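Local coordinates for ferric vibriobactin ABC transporter, periplasmic ferric vibriobactin-binding protein (Vibrio cholerae, PDB 3R5T), which binds the iron-loaded siderophore ferric vibriobactin in the periplasm and probably delivers it to an ABC transporter for iron uptake, at residues I90-I95 with T113-Y118; K24-T29 with I40-I45; I217-L222 with L244-L249. All blocks are in the same frame, centred on the assembly; numbering follows the deposited sequence.

How the contacts relate
Contacts 1 and 2 belong to one five-stranded parallel sheet, their centres 13 Å apart. Strand 89-93 of contact 1 lies next to strand 26-28 of contact 2, and the seam is bonded: Val-91 N is 2.9 Å from Leu-27 O, and Val-91 O is 2.7 Å from Thr-29 OG1. Contact 3 sits in the part of the chain built round the second, mixed sheet, with its centre 34 Å from that of contact 1 and 41 Å from that of contact 2. Ferric vibriobactin touches Ile-95 and Tyr-118 of contact 1; the side chains of Ser-28 (contact 2) and Leu-222 (contact 3) are each about 10 Å from bound vibriobactin.

Contact 1 (I90-I95 with T113-Y118); sequences IVVSMI and TILVDY. With MOH (methanol), chain D.
Leu-115 and Met-94 both extend CG anti to the backbone N (chi1 -175° in the methionine), and a bend at chi2 of Met-94 (72°) then lays SD across the leucine, 3.7 Å from Leu-115 CD2. They sit where two parallel strands of a beta-alpha-beta unit, 89-93 and 113-116, run out into the binding-site loops. In-register pairing from Ile-90 with Thr-113 to Ser-93 with Val-116 is fixed by four backbone bonds, and the last, made by the first residue after strand 89-93, is the least straight: Met-94 N reaches Val-116 O at 2.8 Å, with 131° at the hydrogen and the donor tilted from the carbonyl plane. On the face of Val-92 and Leu-115, covered by helix 104-108, Val-92 CG2 meets Thr-113 CG2 at 3.6 Å and CG1 leans on Leu-115 CD1. Val-91 and Ile-114, on the other face, run alongside each other in the same direction. At the end of the strand, Ser-93 CB approaches Tyr-118 CE2 to 3.5 Å. The ring hydroxyl is hydrogen-bonded to Asp-98 and Arg-269, which would hold the tyrosine beside the siderophore that it and Ile-95 touch. Asp-117 OD2 forms a salt bridge with Arg-212, and OD1 is hydrogen-bonded to the Ser-119 hydroxyl, with Ile-95 CG2 3.5 Å from Asp-117 OD1. A methanol, probably from the crystallisation liquor, accepts from Asp-117 N. One water joins the two loops: it takes the N-H of Ile-95 and donates to Asp-117 OD1 at 2.7 Å, lying over the centre of the Tyr-118 ring.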
loop_
_atom_site.group_PDB
_atom_site.type_symbol
_atom_site.label_atom_id
_atom_site.label_comp_id
_atom_site.label_asym_id
_atom_site.label_seq_id
_atom_site.Cartn_x
_atom_site.Cartn_y
_atom_site.Cartn_z
ATOM N N ILE A 90 0.112 3.130 19.869
ATOM C CA ILE A 90 0.051 1.838 19.185
ATOM C C ILE A 90 -0.874 1.969 17.980
ATOM O O ILE A 90 -2.000 2.456 18.116
ATOM C CB ILE A 90 -0.465 0.722 20.137
ATOM C CG1 ILE A 90 0.500 0.541 21.308
ATOM C CG2 ILE A 90 -0.624 -0.615 19.393
ATOM C CD1 ILE A 90 -0.071 -0.269 22.465
ATOM N N VAL A 91 -0.394 1.562 16.802
ATOM C CA VAL A 91 -1.173 1.715 15.577
ATOM C C VAL A 91 -1.676 0.386 15.061
ATOM O O VAL A 91 -0.920 -0.591 15.016
ATOM C CB VAL A 91 -0.365 2.419 14.464
ATOM C CG1 VAL A 91 -1.270 2.725 13.284
ATOM C CG2 VAL A 91 0.281 3.695 15.006
ATOM N N VAL A 92 -2.964 0.355 14.731
ATOM C CA VAL A 92 -3.664 -0.863 14.319
ATOM C C VAL A 92 -4.378 -0.627 12.997
ATOM O O VAL A 92 -4.886 0.460 12.761
ATOM C CB VAL A 92 -4.710 -1.280 15.398
ATOM C CG1 VAL A 92 -5.416 -2.562 15.024
ATOM C CG2 VAL A 92 -4.064 -1.438 16.778
ATOM N N SER A 93 -4.416 -1.639 12.136
ATOM C CA SER A 93 -5.133 -1.549 10.873
ATOM C C SER A 93 -6.501 -2.176 10.980
ATOM O O SER A 93 -6.722 -3.097 11.779
ATOM C CB SER A 93 -4.336 -2.179 9.731
ATOM O OG SER A 93 -4.205 -3.569 9.923
ATOM N N MET A 94 -7.411 -1.663 10.157
ATOM C CA MET A 94 -8.822 -2.036 10.182
ATOM C C MET A 94 -9.118 -3.380 9.513
ATOM O O MET A 94 -9.955 -4.154 9.988
ATOM C CB MET A 94 -9.612 -0.935 9.470
ATOM C CG MET A 94 -11.113 -1.097 9.491
ATOM S SD MET A 94 -11.745 -0.772 11.140
ATOM C CE MET A 94 -13.489 -0.581 10.793
ATOM N N ILE A 95 -8.444 -3.640 8.396
ATOM C CA ILE A 95 -8.699 -4.849 7.599
ATOM C C ILE A 95 -7.462 -5.260 6.819
ATOM O O ILE A 95 -6.738 -4.408 6.288
ATOM C CB ILE A 95 -9.896 -4.655 6.635
ATOM C CG1 ILE A 95 -10.159 -5.919 5.815
ATOM C CG2 ILE A 95 -9.643 -3.456 5.716
ATOM C CD1 ILE A 95 -11.544 -5.925 5.127
ATOM N N THR A 113 -4.160 3.746 21.700
ATOM C CA THR A 113 -4.189 2.875 20.529
ATOM C C THR A 113 -5.141 3.444 19.482
ATOM O O THR A 113 -6.288 3.760 19.790
ATOM C CB THR A 113 -4.608 1.447 20.957
ATOM O OG1 THR A 113 -3.634 0.947 21.872
ATOM C CG2 THR A 113 -4.687 0.496 19.770
ATOM N N ILE A 114 -4.644 3.589 18.256
ATOM C CA ILE A 114 -5.444 4.131 17.157
ATOM C C ILE A 114 -5.634 3.114 16.032
ATOM O O ILE A 114 -4.830 2.186 15.865
ATOM C CB ILE A 114 -4.863 5.459 16.616
ATOM C CG1 ILE A 114 -3.479 5.248 15.956
ATOM C CG2 ILE A 114 -4.857 6.513 17.735
ATOM C CD1 ILE A 114 -2.996 6.482 15.159
ATOM N N LEU A 115 -6.712 3.301 15.277
ATOM C CA LEU A 115 -7.145 2.348 14.259
ATOM C C LEU A 115 -7.385 3.087 12.936
ATOM O O LEU A 115 -8.205 4.016 12.869
ATOM C CB LEU A 115 -8.430 1.672 14.742
ATOM C CG LEU A 115 -9.182 0.722 13.819
ATOM C CD1 LEU A 115 -8.325 -0.487 13.475
ATOM C CD2 LEU A 115 -10.502 0.294 14.437
ATOM N N VAL A 116 -6.663 2.658 11.895
ATOM C CA VAL A 116 -6.709 3.270 10.572
ATOM C C VAL A 116 -6.985 2.201 9.522
ATOM O O VAL A 116 -6.660 1.024 9.698
ATOM C CB VAL A 116 -5.384 4.014 10.235
ATOM C CG1 VAL A 116 -5.163 5.161 11.219
ATOM C CG2 VAL A 116 -4.189 3.047 10.241
ATOM N N ASP A 117 -7.623 2.607 8.434
ATOM C CA ASP A 117 -7.889 1.706 7.326
ATOM C C ASP A 117 -7.076 2.168 6.130
ATOM O O ASP A 117 -7.313 3.254 5.587
ATOM C CB ASP A 117 -9.380 1.701 7.003
ATOM C CG ASP A 117 -9.754 0.645 5.972
ATOM O OD1 ASP A 117 -8.844 -0.021 5.426
ATOM O OD2 ASP A 117 -10.967 0.497 5.723
ATOM N N TYR A 118 -6.097 1.366 5.734
ATOM C CA TYR A 118 -5.255 1.707 4.603
ATOM C C TYR A 118 -5.831 1.222 3.278
ATOM O O TYR A 118 -5.268 1.500 2.216
ATOM C CB TYR A 118 -3.843 1.160 4.789
ATOM C CG TYR A 118 -3.790 -0.340 5.001
ATOM C CD1 TYR A 118 -4.151 -1.226 3.988
ATOM C CD2 TYR A 118 -3.346 -0.874 6.208
ATOM C CE1 TYR A 118 -4.087 -2.610 4.174
ATOM C CE2 TYR A 118 -3.282 -2.240 6.409
ATOM C CZ TYR A 118 -3.645 -3.123 5.393
ATOM O OH TYR A 118 -3.556 -4.491 5.616
HETATM C C MOH D . -9.548 5.181 8.662
HETATM O O MOH D . -8.195 5.317 8.236
HETATM O O HOH W 1 -6.899 -1.408 6.746
#

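Contact 2 (K24-T29 with I40-I45); sequences KRILST and IDAPVI
The beta-alpha-beta unit formed by strand 26-28, helix 31-39 and strand 44-49 closes here, where Ile-26 pairs in parallel with Val-44. Two backbone bonds define the bridge. Ile-26 N donates to Pro-43 O at 2.9 Å, and Ile-45 N donates to Ile-26 O at 2.8 Å; both are nearly straight, with 167° and 168° at the hydrogen. Val-44 CA adds a CA-H...O contact to the same Ile-26 carbonyl. Ahead of the bridge, the helix ends in a Schellman motif with Asp-41 as its C-prime residue, and Pro-43 occupies the centre of an inverse gamma turn that swings the chain into the strand. Ile-26 covers this turn: its CG1 stands beside the backbone N (chi1 -56°), which carries CD1 over the proline to 3.6 Å from Pro-43 CD, with Ala-42 CB a little farther off at 3.9 Å. Helix 31-39 meets Val-44 through Leu-37 and Leu-38. At the more exposed end, Ile-45 runs roughly perpendicular to Arg-25, setting CG1 over the centre of one guanidinium face, 3.8 Å above its plane. The arginine reaches this place through bends at chi2 and chi3, and NH2 is bonded to the carbonyl of Glu-85. Two adjacent parallel strands connected by a helix form the beta-alpha-beta crossover of a Rossmann-like alpha/beta domain.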
loop_
_atom_site.group_PDB
_atom_site.type_symbol
_atom_site.label_atom_id
_atom_site.label_comp_id
_atom_site.label_asym_id
_atom_site.label_seq_id
_atom_site.Cartn_x
_atom_site.Cartn_y
_atom_site.Cartn_z
ATOM N N LYS A 24 6.307 9.805 20.981
ATOM C CA LYS A 24 7.735 9.711 20.703
ATOM C C LYS A 24 8.220 8.252 20.579
ATOM O O LYS A 24 9.359 7.998 20.181
ATOM C CB LYS A 24 8.528 10.447 21.792
ATOM C CG LYS A 24 8.194 11.944 21.876
ATOM C CD LYS A 24 8.588 12.653 20.583
ATOM C CE LYS A 24 7.992 14.069 20.464
ATOM N NZ LYS A 24 8.380 14.961 21.589
ATOM N N ARG A 25 7.359 7.292 20.910
ATOM C CA ARG A 25 7.746 5.882 20.879
ATOM C C ARG A 25 6.592 5.108 20.286
ATOM O O ARG A 25 5.776 4.540 21.011
ATOM C CB ARG A 25 8.070 5.349 22.288
ATOM C CG ARG A 25 9.239 6.040 22.975
ATOM C CD ARG A 25 10.541 5.258 22.816
ATOM N NE ARG A 25 10.454 3.854 23.238
ATOM C CZ ARG A 25 11.297 2.916 22.820
ATOM N NH1 ARG A 25 12.287 3.249 22.006
ATOM N NH2 ARG A 25 11.166 1.653 23.221
ATOM N N ILE A 26 6.509 5.111 18.961
ATOM C CA ILE A 26 5.350 4.548 18.274
ATOM C C ILE A 26 5.583 3.076 17.929
ATOM O O ILE A 26 6.624 2.726 17.388
ATOM C CB ILE A 26 5.049 5.317 16.968
ATOM C CG1 ILE A 26 4.849 6.815 17.240
ATOM C CG2 ILE A 26 3.849 4.713 16.261
ATOM C CD1 ILE A 26 5.002 7.698 16.010
ATOM N N LEU A 27 4.594 2.240 18.234
ATOM C CA LEU A 27 4.655 0.804 17.944
ATOM C C LEU A 27 3.593 0.462 16.907
ATOM O O LEU A 27 2.402 0.706 17.119
ATOM C CB LEU A 27 4.428 -0.021 19.226
ATOM C CG LEU A 27 4.671 -1.527 19.097
ATOM C CD1 LEU A 27 5.238 -2.094 20.378
ATOM C CD2 LEU A 27 3.393 -2.213 18.700
ATOM N N SER A 28 4.023 -0.094 15.780
ATOM C CA SER A 28 3.065 -0.461 14.751
ATOM C C SER A 28 2.722 -1.934 14.805
ATOM O O SER A 28 3.624 -2.790 14.820
ATOM C CB SER A 28 3.607 -0.138 13.363
ATOM O OG SER A 28 2.701 -0.621 12.389
ATOM N N THR A 29 1.426 -2.232 14.866
ATOM C CA THR A 29 0.978 -3.626 14.832
ATOM C C THR A 29 0.619 -4.112 13.433
ATOM O O THR A 29 0.187 -5.260 13.278
ATOM C CB THR A 29 -0.243 -3.893 15.757
ATOM O OG1 THR A 29 -1.418 -3.253 15.226
ATOM C CG2 THR A 29 0.021 -3.369 17.170
ATOM N N ILE A 40 7.039 9.480 6.693
ATOM C CA ILE A 40 6.930 10.799 7.319
ATOM C C ILE A 40 7.899 11.000 8.473
ATOM O O ILE A 40 7.769 11.965 9.235
ATOM C CB ILE A 40 5.490 11.117 7.776
ATOM C CG1 ILE A 40 5.044 10.172 8.899
ATOM C CG2 ILE A 40 4.526 11.021 6.579
ATOM C CD1 ILE A 40 3.703 10.586 9.550
ATOM N N ASP A 41 8.877 10.101 8.580
ATOM C CA ASP A 41 9.885 10.161 9.641
ATOM C C ASP A 41 9.285 10.138 11.040
ATOM O O ASP A 41 9.793 10.789 11.951
ATOM C CB ASP A 41 10.766 11.400 9.482
ATOM C CG ASP A 41 11.611 11.356 8.237
ATOM O OD1 ASP A 41 12.021 10.251 7.828
ATOM O OD2 ASP A 41 11.857 12.433 7.655
ATOM N N ALA A 42 8.205 9.388 11.221
ATOM C CA ALA A 42 7.634 9.252 12.555
ATOM C C ALA A 42 8.527 8.326 13.385
ATOM O O ALA A 42 9.172 7.425 12.849
ATOM C CB ALA A 42 6.223 8.694 12.486
ATOM N N PRO A 43 8.572 8.565 14.694
ATOM C CA PRO A 43 9.446 7.781 15.574
ATOM C C PRO A 43 8.854 6.417 15.884
ATOM O O PRO A 43 8.487 6.106 17.025
ATOM C CB PRO A 43 9.534 8.644 16.829
ATOM C CG PRO A 43 8.259 9.462 16.816
ATOM C CD PRO A 43 7.956 9.714 15.385
ATOM N N VAL A 44 8.741 5.603 14.838
ATOM C CA VAL A 44 8.286 4.228 14.993
ATOM C C VAL A 44 9.463 3.389 15.472
ATOM O O VAL A 44 10.535 3.369 14.864
ATOM C CB VAL A 44 7.610 3.649 13.704
ATOM C CG1 VAL A 44 8.509 3.814 12.477
ATOM C CG2 VAL A 44 7.203 2.188 13.939
ATOM N N ILE A 45 9.271 2.743 16.603
ATOM C CA ILE A 45 10.397 2.084 17.254
ATOM C C ILE A 45 10.317 0.553 17.193
ATOM O O ILE A 45 11.271 -0.137 17.547
ATOM C CB ILE A 45 10.643 2.646 18.694
ATOM C CG1 ILE A 45 9.359 2.618 19.521
ATOM C CG2 ILE A 45 11.163 4.074 18.612
ATOM C CD1 ILE A 45 8.943 1.242 19.999
#

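Contact 3 (I217-L222 with L244-L249); sequences IHYEHL and LHDPIL
Tyr-219 and Asp-246 reach toward each other from facing loops, and their bond is the tight part of this contact. The phenol OH donates to Asp-246 OD2 at 2.5 Å, a short distance, and meets that oxygen on its syn side, 17° out of the carboxylate plane. Ring and carboxylate are nearly coplanar, their planes 10° apart, and OD2 lies at the ring edge, near its plane. With CG anti to the backbone N in both residues (chi1 170° in the tyrosine), the two side chains extend across the gap between the segments. Ile-248 also crowds the hydroxyl, its CB 3.2 Å from Tyr-219 OH. The two carboxylate oxygens divide their work. OD2 is shared with the hydroxyl of Tyr-170, so two phenols converge on one buried oxygen, which would be expected to stabilise the ionised acid. OD1 turns back to its own chain and accepts from Ile-248 N at 3.0 Å on the anti side, forming an Asx turn. That turn starts the 3-10 segment 247-248, just beyond helix 237-244, and Leu-249 N closes on Asp-246 O. In the facing segment, which follows strand 214-217, residues 219-222 coil in a helix-like conformation but lack a regular helical bonding pattern. The contact thus joins two connecting loops of the domain built on the mixed sheet, with Asn-177 of strand 177-180 against both Tyr-219 and Leu-222. Apolar packing is looser. Leu-222 CB touches Leu-249 CD2 at 3.9 Å, and only 208 Å² is buried between the segments altogether. On the solvent side, the exposed Ile-248 brings CG2 obliquely to the ring, 3.9 Å from Tyr-219 CE1.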
loop_
_atom_site.group_PDB
_atom_site.type_symbol
_atom_site.label_atom_id
_atom_site.label_comp_id
_atom_site.label_asym_id
_atom_site.label_seq_id
_atom_site.Cartn_x
_atom_site.Cartn_y
_atom_site.Cartn_z
ATOM N N ILE A 217 -12.210 -12.090 -6.806
ATOM C CA ILE A 217 -13.102 -12.618 -7.837
ATOM C C ILE A 217 -12.758 -14.072 -8.211
ATOM O O ILE A 217 -11.600 -14.479 -8.131
ATOM C CB ILE A 217 -13.048 -11.734 -9.123
ATOM C CG1 ILE A 217 -11.662 -11.832 -9.773
ATOM C CG2 ILE A 217 -13.423 -10.272 -8.809
ATOM C CD1 ILE A 217 -11.538 -11.125 -11.103
ATOM N N HIS A 218 -13.757 -14.841 -8.650
ATOM C CA HIS A 218 -13.468 -16.132 -9.266
ATOM C C HIS A 218 -12.557 -15.907 -10.468
ATOM O O HIS A 218 -12.680 -14.896 -11.182
ATOM C CB HIS A 218 -14.736 -16.850 -9.712
ATOM C CG HIS A 218 -15.633 -17.258 -8.587
ATOM N ND1 HIS A 218 -16.954 -17.597 -8.782
ATOM C CD2 HIS A 218 -15.404 -17.386 -7.260
ATOM C CE1 HIS A 218 -17.501 -17.918 -7.623
ATOM N NE2 HIS A 218 -16.583 -17.793 -6.683
ATOM N N TYR A 219 -11.646 -16.854 -10.671
ATOM C CA TYR A 219 -10.657 -16.808 -11.737
ATOM C C TYR A 219 -11.253 -16.471 -13.099
ATOM O O TYR A 219 -10.691 -15.660 -13.835
ATOM C CB TYR A 219 -9.966 -18.164 -11.816
ATOM C CG TYR A 219 -9.077 -18.366 -13.021
ATOM C CD1 TYR A 219 -9.446 -19.245 -14.032
ATOM C CD2 TYR A 219 -7.876 -17.684 -13.151
ATOM C CE1 TYR A 219 -8.638 -19.462 -15.126
ATOM C CE2 TYR A 219 -7.059 -17.883 -14.257
ATOM C CZ TYR A 219 -7.457 -18.764 -15.243
ATOM O OH TYR A 219 -6.660 -18.998 -16.332
ATOM N N GLU A 220 -12.376 -17.101 -13.426
ATOM C CA GLU A 220 -13.002 -16.930 -14.743
ATOM C C GLU A 220 -13.273 -15.470 -15.101
ATOM O O GLU A 220 -13.271 -15.101 -16.279
ATOM C CB GLU A 220 -14.319 -17.719 -14.855
ATOM C CG GLU A 220 -14.143 -19.216 -14.964
ATOM C CD GLU A 220 -13.546 -19.806 -13.711
ATOM O OE1 GLU A 220 -13.908 -19.327 -12.611
ATOM O OE2 GLU A 220 -12.718 -20.739 -13.833
ATOM N N HIS A 221 -13.540 -14.635 -14.102
ATOM C CA HIS A 221 -13.827 -13.227 -14.386
ATOM C C HIS A 221 -12.646 -12.478 -15.006
ATOM O O HIS A 221 -12.845 -11.433 -15.639
ATOM C CB HIS A 221 -14.321 -12.486 -13.139
ATOM C CG HIS A 221 -15.692 -12.892 -12.689
ATOM N ND1 HIS A 221 -16.818 -12.716 -13.464
ATOM C CD2 HIS A 221 -16.117 -13.447 -11.529
ATOM C CE1 HIS A 221 -17.878 -13.155 -12.804
ATOM N NE2 HIS A 221 -17.478 -13.605 -11.627
ATOM N N LEU A 222 -11.427 -12.970 -14.792
ATOM C CA LEU A 222 -10.258 -12.361 -15.426
ATOM C C LEU A 222 -10.406 -12.287 -16.937
ATOM O O LEU A 222 -9.915 -11.344 -17.570
ATOM C CB LEU A 222 -8.970 -13.122 -15.081
ATOM C CG LEU A 222 -8.415 -13.013 -13.654
ATOM C CD1 LEU A 222 -7.186 -13.895 -13.542
ATOM C CD2 LEU A 222 -8.084 -11.560 -13.282
ATOM N N LEU A 244 0.711 -13.677 -19.149
ATOM C CA LEU A 244 0.670 -13.552 -20.606
ATOM C C LEU A 244 0.455 -14.884 -21.311
ATOM O O LEU A 244 -0.191 -14.942 -22.361
ATOM C CB LEU A 244 1.979 -12.955 -21.098
ATOM C CG LEU A 244 2.117 -11.449 -21.197
ATOM C CD1 LEU A 244 3.549 -11.047 -20.877
ATOM C CD2 LEU A 244 1.675 -10.949 -22.594
ATOM N N HIS A 245 1.007 -15.949 -20.744
ATOM C CA HIS A 245 0.950 -17.260 -21.384
ATOM C C HIS A 245 -0.131 -18.175 -20.821
ATOM O O HIS A 245 -0.220 -19.334 -21.205
ATOM C CB HIS A 245 2.320 -17.949 -21.337
ATOM C CG HIS A 245 3.336 -17.311 -22.230
ATOM N ND1 HIS A 245 4.267 -16.404 -21.771
ATOM C CD2 HIS A 245 3.551 -17.428 -23.563
ATOM C CE1 HIS A 245 5.017 -15.997 -22.778
ATOM N NE2 HIS A 245 4.604 -16.603 -23.877
ATOM N N ASP A 246 -0.958 -17.655 -19.922
ATOM C CA ASP A 246 -2.070 -18.432 -19.396
ATOM C C ASP A 246 -3.058 -18.647 -20.538
ATOM O O ASP A 246 -3.663 -17.695 -21.007
ATOM C CB ASP A 246 -2.735 -17.673 -18.249
ATOM C CG ASP A 246 -3.915 -18.413 -17.651
ATOM O OD1 ASP A 246 -4.463 -19.317 -18.310
ATOM O OD2 ASP A 246 -4.306 -18.077 -16.513
ATOM N N PRO A 247 -3.222 -19.899 -20.992
ATOM C CA PRO A 247 -4.019 -20.155 -22.201
ATOM C C PRO A 247 -5.459 -19.678 -22.075
ATOM O O PRO A 247 -6.060 -19.278 -23.070
ATOM C CB PRO A 247 -3.991 -21.688 -22.338
ATOM C CG PRO A 247 -2.854 -22.125 -21.527
ATOM C CD PRO A 247 -2.718 -21.148 -20.398
ATOM N N ILE A 248 -6.011 -19.735 -20.870
ATOM C CA ILE A 248 -7.379 -19.280 -20.665
ATOM C C ILE A 248 -7.535 -17.782 -20.981
ATOM O O ILE A 248 -8.579 -17.358 -21.481
ATOM C CB ILE A 248 -7.862 -19.602 -19.232
ATOM C CG1 ILE A 248 -7.800 -21.115 -18.962
ATOM C CG2 ILE A 248 -9.258 -19.028 -18.987
ATOM C CD1 ILE A 248 -8.727 -21.929 -19.807
ATOM N N LEU A 249 -6.484 -17.002 -20.739
ATOM C CA LEU A 249 -6.538 -15.544 -20.905
ATOM C C LEU A 249 -6.058 -15.055 -22.278
ATOM O O LEU A 249 -5.883 -13.855 -22.493
ATOM C CB LEU A 249 -5.705 -14.869 -19.802
ATOM C CG LEU A 249 -6.002 -15.321 -18.372
ATOM C CD1 LEU A 249 -5.086 -14.608 -17.376
ATOM C CD2 LEU A 249 -7.466 -15.100 -18.028
#